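Local coordinates for secreted effector protein SopD (Salmonella typhimurium, PDB 5CPC) that alters host cell physiology as a secreted virulence effector, contributing to replication in macrophages and acting with SopB in membrane fission and macropinosome formation during invasion, at residues A[108-113]-A[142-147]; A[213-216]-A[222-225]; A[227-232]-A[303-308]. One frame throughout, in Å; residues are numbered along the deposited sequence.

Interaction 1: A[108-113]-A[142-147]; sequences TQFLLM and EERQLF
Phe110, on strand 109-114, meets Arg144 and Phe147, one helical turn apart on helix 141-160, with the rim of its ring. Its CB points toward the helix, and CG, anti to the carbonyl carbon (chi1 -64°), carries the ring on in that direction; CB and CG themselves remain short of the helix. The far half of the ring does the touching. CE1 lies 3.8 Å from Arg144 CG, which comes up to the ring edge in its plane, and Arg144 CD follows at 3.9 Å from the same CE1. At the tip, CZ sits 3.8 Å from Phe147 CD2, and CE2 reaches Phe147 CE2 at 3.9 Å. The two phenylalanine rings are nearly parallel, their planes 13° apart, but their centroids are 5.9 Å apart and neither ring covers the other, so they meet rim to rim. Arg144 contributes its methylenes; its chain runs past Phe110 in the opposite sense, and the guanidinium plane stands 79° from the ring. Ile124 and Ile127 of helix 124-127 touch both phenylalanines, and Met103 touches Phe110 and Arg144. The whole is a buried apolar strand-on-helix contact, packing the central strand of the three-stranded antiparallel sheet against helix 141-160.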
loop_
_atom_site.group_PDB
_atom_site.type_symbol
_atom_site.label_atom_id
_atom_site.label_comp_id
_atom_site.label_asym_id
_atom_site.label_seq_id
_atom_site.Cartn_x
_atom_site.Cartn_y
_atom_site.Cartn_z
ATOM N N THR A 108 17.238 -3.661 -1.468
ATOM C CA THR A 108 17.039 -2.819 -0.284
ATOM C C THR A 108 17.177 -1.325 -0.655
ATOM O O THR A 108 17.060 -0.423 0.193
ATOM C CB THR A 108 18.016 -3.196 0.861
ATOM O OG1 THR A 108 19.336 -2.781 0.519
ATOM C CG2 THR A 108 18.017 -4.724 1.104
ATOM N N GLN A 109 17.482 -1.097 -1.928
ATOM C CA GLN A 109 17.607 0.222 -2.485
ATOM C C GLN A 109 16.825 0.243 -3.771
ATOM O O GLN A 109 16.943 -0.668 -4.592
ATOM C CB GLN A 109 19.055 0.580 -2.768
ATOM C CG GLN A 109 19.902 0.713 -1.507
ATOM C CD GLN A 109 20.640 1.995 -1.474
ATOM O OE1 GLN A 109 21.726 2.117 -2.047
ATOM N NE2 GLN A 109 20.070 2.972 -0.821
ATOM N N PHE A 110 15.982 1.255 -3.913
ATOM C CA PHE A 110 15.343 1.557 -5.194
ATOM C C PHE A 110 16.265 2.506 -5.885
ATOM O O PHE A 110 16.789 3.417 -5.254
ATOM C CB PHE A 110 13.929 2.141 -5.040
ATOM C CG PHE A 110 12.963 1.193 -4.412
ATOM C CD1 PHE A 110 12.343 0.176 -5.170
ATOM C CD2 PHE A 110 12.684 1.273 -3.054
ATOM C CE1 PHE A 110 11.433 -0.733 -4.576
ATOM C CE2 PHE A 110 11.761 0.392 -2.439
ATOM C CZ PHE A 110 11.126 -0.617 -3.183
ATOM N N LEU A 111 16.496 2.254 -7.172
ATOM C CA LEU A 111 17.388 3.046 -7.994
ATOM C C LEU A 111 16.579 3.754 -9.045
ATOM O O LEU A 111 15.945 3.123 -9.854
ATOM C CB LEU A 111 18.411 2.137 -8.684
ATOM C CG LEU A 111 19.259 1.184 -7.843
ATOM C CD1 LEU A 111 20.210 0.372 -8.747
ATOM C CD2 LEU A 111 20.077 1.937 -6.814
ATOM N N LEU A 112 16.603 5.075 -9.037
ATOM C CA LEU A 112 15.862 5.857 -10.014
ATOM C C LEU A 112 16.791 5.961 -11.203
ATOM O O LEU A 112 17.884 6.499 -11.057
ATOM C CB LEU A 112 15.524 7.251 -9.457
ATOM C CG LEU A 112 14.379 7.383 -8.420
ATOM C CD1 LEU A 112 14.525 6.392 -7.264
ATOM C CD2 LEU A 112 14.243 8.883 -7.912
ATOM N N MET A 113 16.338 5.446 -12.352
ATOM C CA MET A 113 17.170 5.247 -13.570
ATOM C C MET A 113 16.606 5.994 -14.736
ATOM O O MET A 113 15.420 5.818 -15.079
ATOM C CB MET A 113 17.202 3.773 -13.983
ATOM C CG MET A 113 17.452 2.843 -12.860
ATOM S SD MET A 113 19.195 2.439 -12.800
ATOM C CE MET A 113 19.329 1.189 -14.086
ATOM N N GLU A 142 6.035 -8.448 -8.967
ATOM C CA GLU A 142 4.640 -7.908 -8.827
ATOM C C GLU A 142 4.417 -6.975 -7.629
ATOM O O GLU A 142 3.726 -5.942 -7.735
ATOM C CB GLU A 142 3.555 -9.110 -8.763
ATOM N N GLU A 143 4.957 -7.396 -6.479
ATOM C CA GLU A 143 4.598 -6.844 -5.159
ATOM C C GLU A 143 5.296 -5.509 -4.959
ATOM O O GLU A 143 4.714 -4.523 -4.450
ATOM C CB GLU A 143 5.022 -7.781 -4.044
ATOM C CG GLU A 143 4.077 -8.955 -3.870
ATOM C CD GLU A 143 4.672 -10.029 -2.942
ATOM O OE1 GLU A 143 5.916 -10.237 -2.972
ATOM O OE2 GLU A 143 3.886 -10.655 -2.184
ATOM N N ARG A 144 6.546 -5.515 -5.363
ATOM C CA ARG A 144 7.335 -4.330 -5.522
ATOM C C ARG A 144 6.704 -3.249 -6.398
ATOM O O ARG A 144 6.573 -2.159 -5.926
ATOM C CB ARG A 144 8.629 -4.698 -6.104
ATOM C CG ARG A 144 9.485 -3.511 -6.314
ATOM C CD ARG A 144 10.755 -4.098 -6.487
ATOM N NE ARG A 144 11.311 -3.805 -7.778
ATOM C CZ ARG A 144 12.319 -4.518 -8.242
ATOM N NH1 ARG A 144 12.865 -4.210 -9.388
ATOM N NH2 ARG A 144 12.758 -5.523 -7.503
ATOM N N GLN A 145 6.352 -3.541 -7.656
ATOM C CA GLN A 145 5.550 -2.609 -8.455
ATOM C C GLN A 145 4.288 -2.104 -7.784
ATOM O O GLN A 145 3.997 -0.920 -7.884
ATOM C CB GLN A 145 5.217 -3.132 -9.867
ATOM C CG GLN A 145 4.390 -2.128 -10.757
ATOM C CD GLN A 145 3.621 -2.869 -11.846
ATOM O OE1 GLN A 145 2.401 -3.088 -11.727
ATOM N NE2 GLN A 145 4.338 -3.294 -12.913
ATOM N N LEU A 146 3.527 -2.946 -7.099
ATOM C CA LEU A 146 2.415 -2.412 -6.333
ATOM C C LEU A 146 2.828 -1.459 -5.177
ATOM O O LEU A 146 2.144 -0.457 -4.906
ATOM C CB LEU A 146 1.501 -3.544 -5.805
ATOM C CG LEU A 146 0.375 -3.099 -4.884
ATOM C CD1 LEU A 146 -0.622 -2.309 -5.715
ATOM C CD2 LEU A 146 -0.375 -4.298 -4.219
ATOM N N PHE A 147 3.877 -1.839 -4.454
ATOM C CA PHE A 147 4.418 -1.087 -3.285
ATOM C C PHE A 147 4.780 0.293 -3.775
ATOM O O PHE A 147 4.543 1.290 -3.104
ATOM C CB PHE A 147 5.705 -1.790 -2.798
ATOM C CG PHE A 147 6.444 -1.081 -1.679
ATOM C CD1 PHE A 147 6.088 -1.270 -0.373
ATOM C CD2 PHE A 147 7.524 -0.233 -1.960
ATOM C CE1 PHE A 147 6.759 -0.609 0.643
ATOM C CE2 PHE A 147 8.188 0.424 -0.963
ATOM C CZ PHE A 147 7.822 0.231 0.344
#

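Interaction 2: A[213-216]-A[222-225]; sequences SMLA and NFEP
The Phe223 ring has Pro225 N over one face, 4.2 Å above the plane and offset toward the rim, while Leu215 CD1 approaches it obliquely, 3.7 Å from Phe223 CE1. The setting is a helix-to-loop reversal: the chain leaves helix 209-215 and, after a short connection, returns as the irregular segment 222-225 alongside 213-216. Leu215 and Phe223 lie side by side, pointing the same way; CD1 is the branch of the leucine that meets the ring. Phe223 has CG anti to its backbone N (chi1 -179°), which carries the ring from a backbone position beside 213-216 toward Leu215. The other leucine contacts extend the same apolar patch: Leu207 touches Leu215 from the preceding loop, and Leu295 does so from helix 285-298. Within 213-216, Ala216 N bonds to Ser213 O at 3.1 Å, a link from one residue to the third before it. The polar backbone of the returning chain is held by Gln228. Its NE2 donates to both Leu215 O and Asn222 O, and its OE1 accepts from Glu224 N, so one side-chain amide ties 213-216 to 222-225 through main-chain atoms of both. Asn222 directs its CB away from 213-216 and is exposed; what it brings to the contact is main chain. The CA atoms of Ala216 and Asn222 are 5.1 Å apart, where the two segments run nearest, and here Ala216 CA directs its hydrogen at Asn222 O, a CA-H...O contact of 3.6 Å with an angle of 155° at the hydrogen.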
loop_
_atom_site.group_PDB
_atom_site.type_symbol
_atom_site.label_atom_id
_atom_site.label_comp_id
_atom_site.label_asym_id
_atom_site.label_seq_id
_atom_site.Cartn_x
_atom_site.Cartn_y
_atom_site.Cartn_z
ATOM N N SER A 213 -8.614 -22.273 15.540
ATOM C CA SER A 213 -7.244 -22.154 16.055
ATOM C C SER A 213 -6.160 -22.083 14.971
ATOM O O SER A 213 -5.284 -21.271 15.063
ATOM C CB SER A 213 -6.885 -23.333 16.969
ATOM O OG SER A 213 -7.521 -23.193 18.223
ATOM N N MET A 214 -6.200 -22.997 14.011
ATOM C CA MET A 214 -5.251 -22.976 12.885
ATOM C C MET A 214 -5.272 -21.604 12.169
ATOM O O MET A 214 -4.206 -21.128 11.764
ATOM C CB MET A 214 -5.588 -24.106 11.893
ATOM C CG MET A 214 -4.542 -24.332 10.777
ATOM S SD MET A 214 -2.820 -24.374 11.323
ATOM C CE MET A 214 -2.712 -26.096 11.858
ATOM N N LEU A 215 -6.451 -20.969 12.052
ATOM C CA LEU A 215 -6.564 -19.632 11.428
ATOM C C LEU A 215 -6.066 -18.420 12.264
ATOM O O LEU A 215 -5.931 -17.309 11.746
ATOM C CB LEU A 215 -8.006 -19.323 10.996
ATOM C CG LEU A 215 -8.659 -20.139 9.899
ATOM C CD1 LEU A 215 -10.039 -19.542 9.451
ATOM C CD2 LEU A 215 -7.756 -20.317 8.707
ATOM N N ALA A 216 -5.876 -18.614 13.553
ATOM C CA ALA A 216 -5.631 -17.511 14.470
ATOM C C ALA A 216 -4.437 -16.629 14.006
ATOM O O ALA A 216 -4.488 -15.401 14.034
ATOM C CB ALA A 216 -5.398 -18.085 15.905
ATOM N N ASN A 222 -6.196 -13.876 17.023
ATOM C CA ASN A 222 -7.662 -13.767 17.246
ATOM C C ASN A 222 -8.399 -14.590 16.185
ATOM O O ASN A 222 -7.843 -14.801 15.095
ATOM C CB ASN A 222 -8.057 -12.283 17.138
ATOM C CG ASN A 222 -7.038 -11.397 17.793
ATOM O OD1 ASN A 222 -6.721 -11.612 18.951
ATOM N ND2 ASN A 222 -6.467 -10.441 17.044
ATOM N N PHE A 223 -9.608 -15.065 16.482
ATOM C CA PHE A 223 -10.505 -15.460 15.394
ATOM C C PHE A 223 -11.730 -14.551 15.435
ATOM O O PHE A 223 -12.562 -14.708 16.300
ATOM C CB PHE A 223 -10.915 -16.961 15.384
ATOM C CG PHE A 223 -11.839 -17.324 14.215
ATOM C CD1 PHE A 223 -11.333 -17.466 12.940
ATOM C CD2 PHE A 223 -13.228 -17.383 14.379
ATOM C CE1 PHE A 223 -12.159 -17.707 11.861
ATOM C CE2 PHE A 223 -14.100 -17.655 13.289
ATOM C CZ PHE A 223 -13.541 -17.828 12.022
ATOM N N GLU A 224 -11.807 -13.600 14.500
ATOM C CA GLU A 224 -12.981 -12.759 14.290
ATOM C C GLU A 224 -13.441 -12.926 12.824
ATOM O O GLU A 224 -12.723 -12.511 11.903
ATOM C CB GLU A 224 -12.697 -11.264 14.628
ATOM C CG GLU A 224 -13.749 -10.229 14.063
ATOM C CD GLU A 224 -15.203 -10.531 14.494
ATOM O OE1 GLU A 224 -16.137 -10.604 13.640
ATOM O OE2 GLU A 224 -15.429 -10.690 15.705
ATOM N N PRO A 225 -14.645 -13.521 12.606
ATOM C CA PRO A 225 -15.011 -13.786 11.171
ATOM C C PRO A 225 -15.100 -12.525 10.270
ATOM O O PRO A 225 -14.816 -12.607 9.077
ATOM C CB PRO A 225 -16.341 -14.507 11.239
ATOM C CG PRO A 225 -16.691 -14.655 12.801
ATOM C CD PRO A 225 -15.737 -13.793 13.570
#

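Interaction 3: A[227-232]-A[303-308]; sequences TQFCKI and LHIGKD
Two type I beta turns, Thr227 to Cys230 and Phe229 to Ile232, fold segment 227-232 against 303-308, where His304 centres an inverse gamma turn just ahead of strand 305-306; the second type I turn is closed by Ile232 N to Phe229 O at 2.9 Å. Phe229 and Leu303 are the nearest backbone pair, and their side chains cross at about a right angle. Phe229 CB lies 3.7 Å from Leu303 CB and 3.6 Å from Leu303 O, so the phenylalanine packs against main chain as well as side chain. Further out, its CE2 comes within 4.2 Å of Ile305 CD1, obliquely to the ring. One face of the same ring is covered by Gln228 CB, 3.6 Å above its centre. Leu303, CG anti to its carbonyl carbon (chi1 -56°), sends CD1 to Ile232 CG2 at 3.6 Å. All four residues are buried. Helix 285-298 lies against Phe229 and Leu303, Leu295 touching both and Leu292 the phenylalanine. Phe243 of strand 240-245 packs on Ile232 and Leu303, while strand 305-306 pairs in parallel with 201-202, His304 and Gly306 both bonding to Val201.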
loop_
_atom_site.group_PDB
_atom_site.type_symbol
_atom_site.label_atom_id
_atom_site.label_comp_id
_atom_site.label_asym_id
_atom_site.label_seq_id
_atom_site.Cartn_x
_atom_site.Cartn_y
_atom_site.Cartn_z
ATOM N N THR A 227 -13.067 -10.072 10.261
ATOM C CA THR A 227 -11.775 -9.424 9.970
ATOM C C THR A 227 -10.706 -10.405 9.622
ATOM O O THR A 227 -9.634 -9.980 9.177
ATOM C CB THR A 227 -11.174 -8.624 11.174
ATOM O OG1 THR A 227 -11.055 -9.509 12.296
ATOM C CG2 THR A 227 -12.020 -7.444 11.586
ATOM N N GLN A 228 -10.959 -11.697 9.833
ATOM C CA GLN A 228 -9.896 -12.721 9.694
ATOM C C GLN A 228 -9.261 -12.748 8.314
ATOM O O GLN A 228 -8.145 -13.220 8.155
ATOM C CB GLN A 228 -10.493 -14.145 9.907
ATOM C CG GLN A 228 -9.507 -15.177 10.420
ATOM C CD GLN A 228 -9.052 -14.803 11.839
ATOM O OE1 GLN A 228 -9.779 -14.132 12.557
ATOM N NE2 GLN A 228 -7.854 -15.246 12.237
ATOM N N PHE A 229 -9.994 -12.320 7.290
ATOM C CA PHE A 229 -9.562 -12.534 5.919
ATOM C C PHE A 229 -9.071 -11.276 5.173
ATOM O O PHE A 229 -8.756 -11.369 3.973
ATOM C CB PHE A 229 -10.711 -13.231 5.188
ATOM C CG PHE A 229 -11.217 -14.429 5.953
ATOM C CD1 PHE A 229 -10.360 -15.515 6.198
ATOM C CD2 PHE A 229 -12.432 -14.390 6.580
ATOM C CE1 PHE A 229 -10.751 -16.547 6.981
ATOM C CE2 PHE A 229 -12.866 -15.435 7.330
ATOM C CZ PHE A 229 -12.032 -16.547 7.541
ATOM N N CYS A 230 -9.001 -10.127 5.866
ATOM C CA CYS A 230 -8.592 -8.831 5.230
ATOM C C CYS A 230 -7.235 -8.868 4.562
ATOM O O CYS A 230 -7.003 -8.135 3.637
ATOM C CB CYS A 230 -8.707 -7.628 6.181
ATOM S SG CYS A 230 -7.550 -7.737 7.634
ATOM N N LYS A 231 -6.350 -9.759 4.962
ATOM C CA LYS A 231 -5.075 -9.862 4.269
ATOM C C LYS A 231 -4.956 -10.967 3.244
ATOM O O LYS A 231 -3.916 -11.098 2.686
ATOM C CB LYS A 231 -3.940 -9.977 5.287
ATOM C CG LYS A 231 -3.811 -8.655 6.097
ATOM C CD LYS A 231 -2.613 -8.722 7.036
ATOM C CE LYS A 231 -3.033 -9.250 8.433
ATOM N NZ LYS A 231 -1.869 -9.635 9.304
ATOM N N ILE A 232 -6.008 -11.751 2.977
ATOM C CA ILE A 232 -5.855 -12.882 2.075
ATOM C C ILE A 232 -6.301 -12.562 0.643
ATOM O O ILE A 232 -7.403 -12.055 0.418
ATOM C CB ILE A 232 -6.660 -14.152 2.608
ATOM C CG1 ILE A 232 -5.866 -14.763 3.749
ATOM C CG2 ILE A 232 -6.683 -15.300 1.640
ATOM C CD1 ILE A 232 -6.247 -14.177 4.947
ATOM N N LEU A 303 -13.679 -14.460 0.168
ATOM C CA LEU A 303 -13.501 -14.391 1.624
ATOM C C LEU A 303 -13.934 -13.048 2.146
ATOM O O LEU A 303 -13.706 -12.708 3.295
ATOM C CB LEU A 303 -12.098 -14.789 2.102
ATOM C CG LEU A 303 -11.605 -16.170 1.670
ATOM C CD1 LEU A 303 -10.130 -16.350 2.006
ATOM C CD2 LEU A 303 -12.422 -17.226 2.354
ATOM N N HIS A 304 -14.683 -12.316 1.330
ATOM C CA HIS A 304 -15.250 -11.032 1.729
ATOM C C HIS A 304 -16.524 -11.332 2.458
ATOM O O HIS A 304 -17.640 -11.157 1.949
ATOM C CB HIS A 304 -15.457 -10.105 0.514
ATOM C CG HIS A 304 -16.120 -8.799 0.827
ATOM N ND1 HIS A 304 -16.020 -8.173 2.055
ATOM C CD2 HIS A 304 -16.867 -7.978 0.052
ATOM C CE1 HIS A 304 -16.717 -7.053 2.043
ATOM N NE2 HIS A 304 -17.228 -6.904 0.832
ATOM N N ILE A 305 -16.312 -11.726 3.715
ATOM C CA ILE A 305 -17.336 -12.299 4.592
ATOM C C ILE A 305 -17.710 -11.240 5.598
ATOM O O ILE A 305 -16.834 -10.612 6.186
ATOM C CB ILE A 305 -16.721 -13.559 5.229
ATOM C CG1 ILE A 305 -16.441 -14.548 4.100
ATOM C CG2 ILE A 305 -17.562 -14.139 6.329
ATOM C CD1 ILE A 305 -15.942 -15.975 4.527
ATOM N N GLY A 306 -19.008 -11.035 5.805
ATOM C CA GLY A 306 -19.474 -10.090 6.796
ATOM C C GLY A 306 -20.481 -10.779 7.697
ATOM O O GLY A 306 -20.905 -11.934 7.439
ATOM N N LYS A 307 -20.895 -10.065 8.743
ATOM C CA LYS A 307 -21.978 -10.492 9.585
ATOM C C LYS A 307 -22.829 -9.257 9.798
ATOM O O LYS A 307 -22.304 -8.149 9.931
ATOM C CB LYS A 307 -21.474 -11.073 10.922
ATOM C CG LYS A 307 -22.479 -11.978 11.685
ATOM C CD LYS A 307 -21.983 -12.388 13.111
ATOM C CE LYS A 307 -21.569 -11.155 13.985
ATOM N NZ LYS A 307 -20.022 -10.973 14.067
ATOM N N ASP A 308 -24.145 -9.472 9.787
ATOM C CA ASP A 308 -25.172 -8.434 9.978
ATOM C C ASP A 308 -24.888 -7.165 9.169
ATOM O O ASP A 308 -25.090 -6.076 9.662
ATOM C CB ASP A 308 -25.373 -8.127 11.485
ATOM C CG ASP A 308 -25.845 -9.354 12.294
ATOM O OD1 ASP A 308 -26.910 -9.944 11.940
ATOM O OD2 ASP A 308 -25.165 -9.732 13.292
#

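Interactions 1 and 3 are buried and lie on opposite sides of the chain's centre, about 29 Å apart between centres; interaction 2 is partly exposed and further out. Interaction 1 stands by itself, joining a sheet strand to a long helix through aromatic rims and arginine methylenes. Interactions 2 and 3 are neighbours, about 11 Å apart between centres, and share the loop between helix 209-215 and strand 232-237. The loop of interaction 3 supplies the amide that serves interaction 2, and helix 285-298 backs both through Leu295. Their chemistry differs accordingly: 213-216 with 222-225 mixes one apolar pair with backbone contacts, whereas 227-232 with 303-308 is mainly aliphatic and aromatic.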